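THB11 (Chlamydomonas reinhardtii, PDB 6TD7) binds heme b as a truncated hemoglobin domain and probably binds oxygen, with cyanide held at the heme in this crystal form. Local coordinates at residues G20-V23 against V24-V28; L109-E113 against V114-E118. All blocks are in the same frame, centred on the assembly; numbering follows the deposited sequence. Where two conformers were deposited one is given.

Both contacts are local, made where a helix of the truncated globin domain begins: interaction 1 in the first two turns of helix 21-36, interaction 2 in the loop 109-112 and the start of helix 113-123. Each is partly buried, through Val24 and Val27 in interaction 1 and Ala111 and Leu115 in interaction 2. The charge is met differently: in 20-28 lysine pairs with a carboxylate one turn back, in 109-118 arginine returns to a backbone carbonyl. The two touch where Leu109, which follows helix 92-108, packs in one of its two conformers on Lys26 and Val27. Neither contact is part of the heme or cyanide site.

Interaction 1: G20-V23 against V24-V28; sequences GLDV and VKKVV
Val24 N opens the first turn of helix 21-36 by donating to Gly20 O at 3.2 Å, with Gly20 at the N-cap position. Its side chain lies partly over the same turn, CG2 3.7 Å from Gly20 O, and is otherwise buried against Val18, Phe65 and, on helix 50-64, Val61. Lys25 N repeats the bond one residue on, to Leu21 O, and the aliphatic CB of Lys25 lies 3.6 Å from that oxygen while its extended chain leads the amine away. Lys26 is held twice by Asp22. Its backbone N bonds to Asp22 O at 3.2 Å, and its NZ forms a salt bridge with Asp22 OD2 at 2.8 Å, taking the syn lone pair on the side of OD1. With CG anti to the backbone N (chi1 -180°), Asp22 stands out from the helix, and the extended Lys26 chain reaches back along the surface to meet it, Lys26 CG lying 3.4 Å from Asp22 O. Val27 N makes a shorter bond, 2.8 Å to Val23 O, and its CG2 crowds the same oxygen while meeting Val23 CG1 at 4.1 Å. The buried Val27 also packs on Phe102, Ala105 and Met106 of helix 92-108. The i to i+4 ladder satisfies the four carbonyls from Gly20 to Val23, whereas the exposed Asp22-Lys26 pair adds an ionic tie on the outer side; being solvent-accessible, it probably contributes less to stability than its short length suggests.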
loop_
_atom_site.group_PDB
_atom_site.type_symbol
_atom_site.label_atom_id
_atom_site.label_comp_id
_atom_site.label_asym_id
_atom_site.label_seq_id
_atom_site.Cartn_x
_atom_site.Cartn_y
_atom_site.Cartn_z
ATOM N N GLY A 20 -10.930 3.628 13.607
ATOM C CA GLY A 20 -12.061 3.930 12.755
ATOM C C GLY A 20 -11.662 4.467 11.396
ATOM O O GLY A 20 -10.488 4.638 11.056
ATOM N N LEU A 21 -12.706 4.760 10.623
ATOM C CA LEU A 21 -12.538 5.124 9.223
ATOM C C LEU A 21 -11.823 6.458 9.052
ATOM O O LEU A 21 -11.133 6.662 8.046
ATOM C CB LEU A 21 -13.913 5.163 8.566
ATOM C CG LEU A 21 -14.007 5.260 7.053
ATOM C CD1 LEU A 21 -13.634 3.943 6.399
ATOM C CD2 LEU A 21 -15.423 5.664 6.707
ATOM N N ASP A 22 -11.971 7.375 10.007
ATOM C CA ASP A 22 -11.263 8.646 9.904
ATOM C C ASP A 22 -9.755 8.447 10.012
ATOM O O ASP A 22 -8.981 9.143 9.345
ATOM C CB ASP A 22 -11.760 9.610 10.980
ATOM C CG ASP A 22 -11.062 10.953 10.925
ATOM O OD1 ASP A 22 -11.084 11.590 9.851
ATOM O OD2 ASP A 22 -10.495 11.375 11.956
ATOM N N VAL A 23 -9.322 7.494 10.839
ATOM C CA VAL A 23 -7.895 7.221 10.958
ATOM C C VAL A 23 -7.367 6.552 9.694
ATOM O O VAL A 23 -6.278 6.888 9.214
ATOM C CB VAL A 23 -7.617 6.364 12.206
ATOM C CG1 VAL A 23 -6.154 5.955 12.244
ATOM C CG2 VAL A 23 -7.994 7.131 13.464
ATOM N N VAL A 24 -8.107 5.587 9.147
ATOM C CA VAL A 24 -7.671 4.936 7.912
ATOM C C VAL A 24 -7.469 5.972 6.812
ATOM O O VAL A 24 -6.462 5.953 6.094
ATOM C CB VAL A 24 -8.681 3.857 7.484
ATOM C CG1 VAL A 24 -8.333 3.328 6.098
ATOM C CG2 VAL A 24 -8.709 2.728 8.504
ATOM N N LYS A 25 -8.431 6.880 6.652
ATOM C CA LYS A 25 -8.314 7.911 5.625
ATOM C C LYS A 25 -7.031 8.715 5.799
ATOM O O LYS A 25 -6.299 8.961 4.833
ATOM C CB LYS A 25 -9.535 8.829 5.679
ATOM C CG LYS A 25 -10.481 8.689 4.500
ATOM C CD LYS A 25 -11.873 9.202 4.845
ATOM C CE LYS A 25 -12.707 9.432 3.592
ATOM N NZ LYS A 25 -14.071 9.950 3.903
ATOM N N LYS A 26 -6.742 9.132 7.032
ATOM C CA LYS A 26 -5.561 9.951 7.285
ATOM C C LYS A 26 -4.271 9.154 7.131
ATOM O O LYS A 26 -3.253 9.711 6.701
ATOM C CB LYS A 26 -5.677 10.578 8.676
ATOM C CG LYS A 26 -6.774 11.635 8.728
ATOM C CD LYS A 26 -7.096 12.138 10.118
ATOM C CE LYS A 26 -8.148 13.251 10.020
ATOM N NZ LYS A 26 -8.879 13.520 11.292
ATOM N N VAL A 27 -4.290 7.859 7.454
ATOM C CA VAL A 27 -3.129 7.007 7.196
ATOM C C VAL A 27 -2.803 6.995 5.706
ATOM O O VAL A 27 -1.654 7.209 5.300
ATOM C CB VAL A 27 -3.383 5.582 7.721
ATOM C CG1 VAL A 27 -2.346 4.612 7.169
ATOM C CG2 VAL A 27 -3.377 5.554 9.244
ATOM N N VAL A 28 -3.810 6.730 4.868
ATOM C CA VAL A 28 -3.574 6.647 3.428
ATOM C C VAL A 28 -3.097 7.987 2.883
ATOM O O VAL A 28 -2.211 8.044 2.024
ATOM C CB VAL A 28 -4.847 6.177 2.699
ATOM C CG1 VAL A 28 -4.609 6.135 1.185
ATOM C CG2 VAL A 28 -5.275 4.824 3.211
#

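Interaction 2: L109-E113 against V114-E118; sequences LGAPE and VLRGE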
loop_
_atom_site.group_PDB
_atom_site.type_symbol
_atom_site.label_atom_id
_atom_site.label_comp_id
_atom_site.label_asym_id
_atom_site.label_seq_id
_atom_site.Cartn_x
_atom_site.Cartn_y
_atom_site.Cartn_z
ATOM N N LEU A 109 0.051 8.492 13.341
ATOM C CA LEU A 109 -1.333 8.731 13.727
ATOM C C LEU A 109 -1.718 8.010 15.012
ATOM O O LEU A 109 -2.877 8.096 15.433
ATOM C CB LEU A 109 -2.268 8.332 12.581
ATOM C CG LEU A 109 -2.238 9.377 11.460
ATOM C CD1 LEU A 109 -2.617 8.800 10.112
ATOM C CD2 LEU A 109 -3.155 10.548 11.813
ATOM N N GLY A 110 -0.780 7.317 15.650
ATOM C CA GLY A 110 -1.010 6.742 16.956
ATOM C C GLY A 110 -1.374 5.277 17.002
ATOM O O GLY A 110 -1.784 4.796 18.065
ATOM N N ALA A 111 -1.230 4.548 15.906
ATOM C CA ALA A 111 -1.546 3.124 15.928
ATOM C C ALA A 111 -0.452 2.364 16.668
ATOM O O ALA A 111 0.736 2.589 16.406
ATOM C CB ALA A 111 -1.693 2.582 14.510
ATOM N N PRO A 112 -0.798 1.454 17.576
ATOM C CA PRO A 112 0.235 0.710 18.306
ATOM C C PRO A 112 0.925 -0.326 17.431
ATOM O O PRO A 112 0.378 -0.820 16.444
ATOM C CB PRO A 112 -0.548 0.043 19.445
ATOM C CG PRO A 112 -1.922 -0.113 18.910
ATOM C CD PRO A 112 -2.160 1.015 17.938
ATOM N N GLU A 113 2.148 -0.679 17.838
ATOM C CA GLU A 113 2.972 -1.571 17.026
ATOM C C GLU A 113 2.284 -2.908 16.765
ATOM O O GLU A 113 2.432 -3.480 15.678
ATOM C CB GLU A 113 4.328 -1.790 17.703
ATOM C CG GLU A 113 5.372 -2.480 16.818
ATOM C CD GLU A 113 5.296 -4.002 16.862
ATOM O OE1 GLU A 113 4.667 -4.547 17.795
ATOM O OE2 GLU A 113 5.875 -4.652 15.963
ATOM N N VAL A 114 1.539 -3.436 17.740
ATOM C CA VAL A 114 0.917 -4.748 17.546
ATOM C C VAL A 114 -0.081 -4.688 16.396
ATOM O O VAL A 114 -0.180 -5.617 15.584
ATOM C CB VAL A 114 0.266 -5.237 18.854
ATOM C CG1 VAL A 114 -0.924 -4.372 19.239
ATOM C CG2 VAL A 114 -0.149 -6.700 18.734
ATOM N N LEU A 115 -0.815 -3.579 16.299
ATOM C CA LEU A 115 -1.713 -3.334 15.174
ATOM C C LEU A 115 -0.941 -3.137 13.876
ATOM O O LEU A 115 -1.322 -3.678 12.830
ATOM C CB LEU A 115 -2.555 -2.099 15.500
ATOM C CG LEU A 115 -3.719 -1.622 14.634
ATOM C CD1 LEU A 115 -3.317 -1.370 13.188
ATOM C CD2 LEU A 115 -4.851 -2.617 14.737
ATOM N N ARG A 116 0.132 -2.349 13.915
ATOM C CA ARG A 116 0.910 -2.119 12.706
ATOM C C ARG A 116 1.483 -3.421 12.170
ATOM O O ARG A 116 1.467 -3.662 10.958
ATOM C CB ARG A 116 2.031 -1.122 12.982
ATOM C CG ARG A 116 1.556 0.163 13.616
ATOM C CD ARG A 116 2.588 1.262 13.479
ATOM N NE ARG A 116 3.867 0.934 14.109
ATOM C CZ ARG A 116 4.263 1.373 15.304
ATOM N NH1 ARG A 116 3.482 2.163 16.027
ATOM N NH2 ARG A 116 5.451 1.026 15.777
ATOM N N GLY A 117 1.994 -4.276 13.055
ATOM C CA GLY A 117 2.540 -5.543 12.604
ATOM C C GLY A 117 1.490 -6.415 11.947
ATOM O O GLY A 117 1.751 -7.066 10.932
ATOM N N GLU A 118 0.282 -6.433 12.513
ATOM C CA GLU A 118 -0.815 -7.189 11.921
ATOM C C GLU A 118 -1.126 -6.705 10.511
ATOM O O GLU A 118 -1.250 -7.508 9.578
ATOM C CB GLU A 118 -2.046 -7.068 12.821
ATOM C CG GLU A 118 -3.294 -7.773 12.328
ATOM C CD GLU A 118 -4.475 -7.512 13.242
ATOM O OE1 GLU A 118 -4.246 -7.046 14.378
ATOM O OE2 GLU A 118 -5.627 -7.756 12.828
#
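Arg116 folds back over the start of its own helix and gives NH1 to Ala111 O, 2.8 Å away. The donor arrives nearly along the C=O axis, but the N-H points less well, at 136°, and the oxygen sits 20° out of the guanidinium plane. A bend at chi3 (-60°) turns the group back toward the loop, where its face covers Glu113: CA lies 3.6 Å above the plane, over its centre, and CB is 3.6 Å from NH2. The carboxylate of Glu113 turns elsewhere. Its plane stands nearly perpendicular to that of the guanidinium, and OE2 remains 5.7 Å from Arg116 NH2, too far for a salt bridge.

The loop begins with a Schellman motif, Gly110 at positive phi ending helix 92-108, and then passes to the Pro112 N-cap of helix 113-123. There the backbone carbonyls are taken in turn. O of Pro112 accepts Arg116 N at 3.0 Å, and Glu113 O accepts Gly117 N at 2.8 Å. Thus Arg116 serves two successive carbonyls, one through its side chain and one through its backbone. On the other flank, Pro112 CD packs 4.0 Å from Leu115 CB, and the methyl of Ala111 approaches Leu115 CD1. Val18 touches both Ala111 and Leu115, and helix 14-17 also meets Leu115. Glu118, one turn along, forms its own salt bridge with Arg17.

A leucine in place of Arg116 would probably leave Ala111 O without this donor and uncover the backbone of Glu113, making the loop freer to move. Charge here is thus spent on a main-chain acceptor just ahead of the helix: a cationic donor probably polarises the Ala111 carbonyl and ties the loop leaving helix 92-108 to the first turn of helix 113-123.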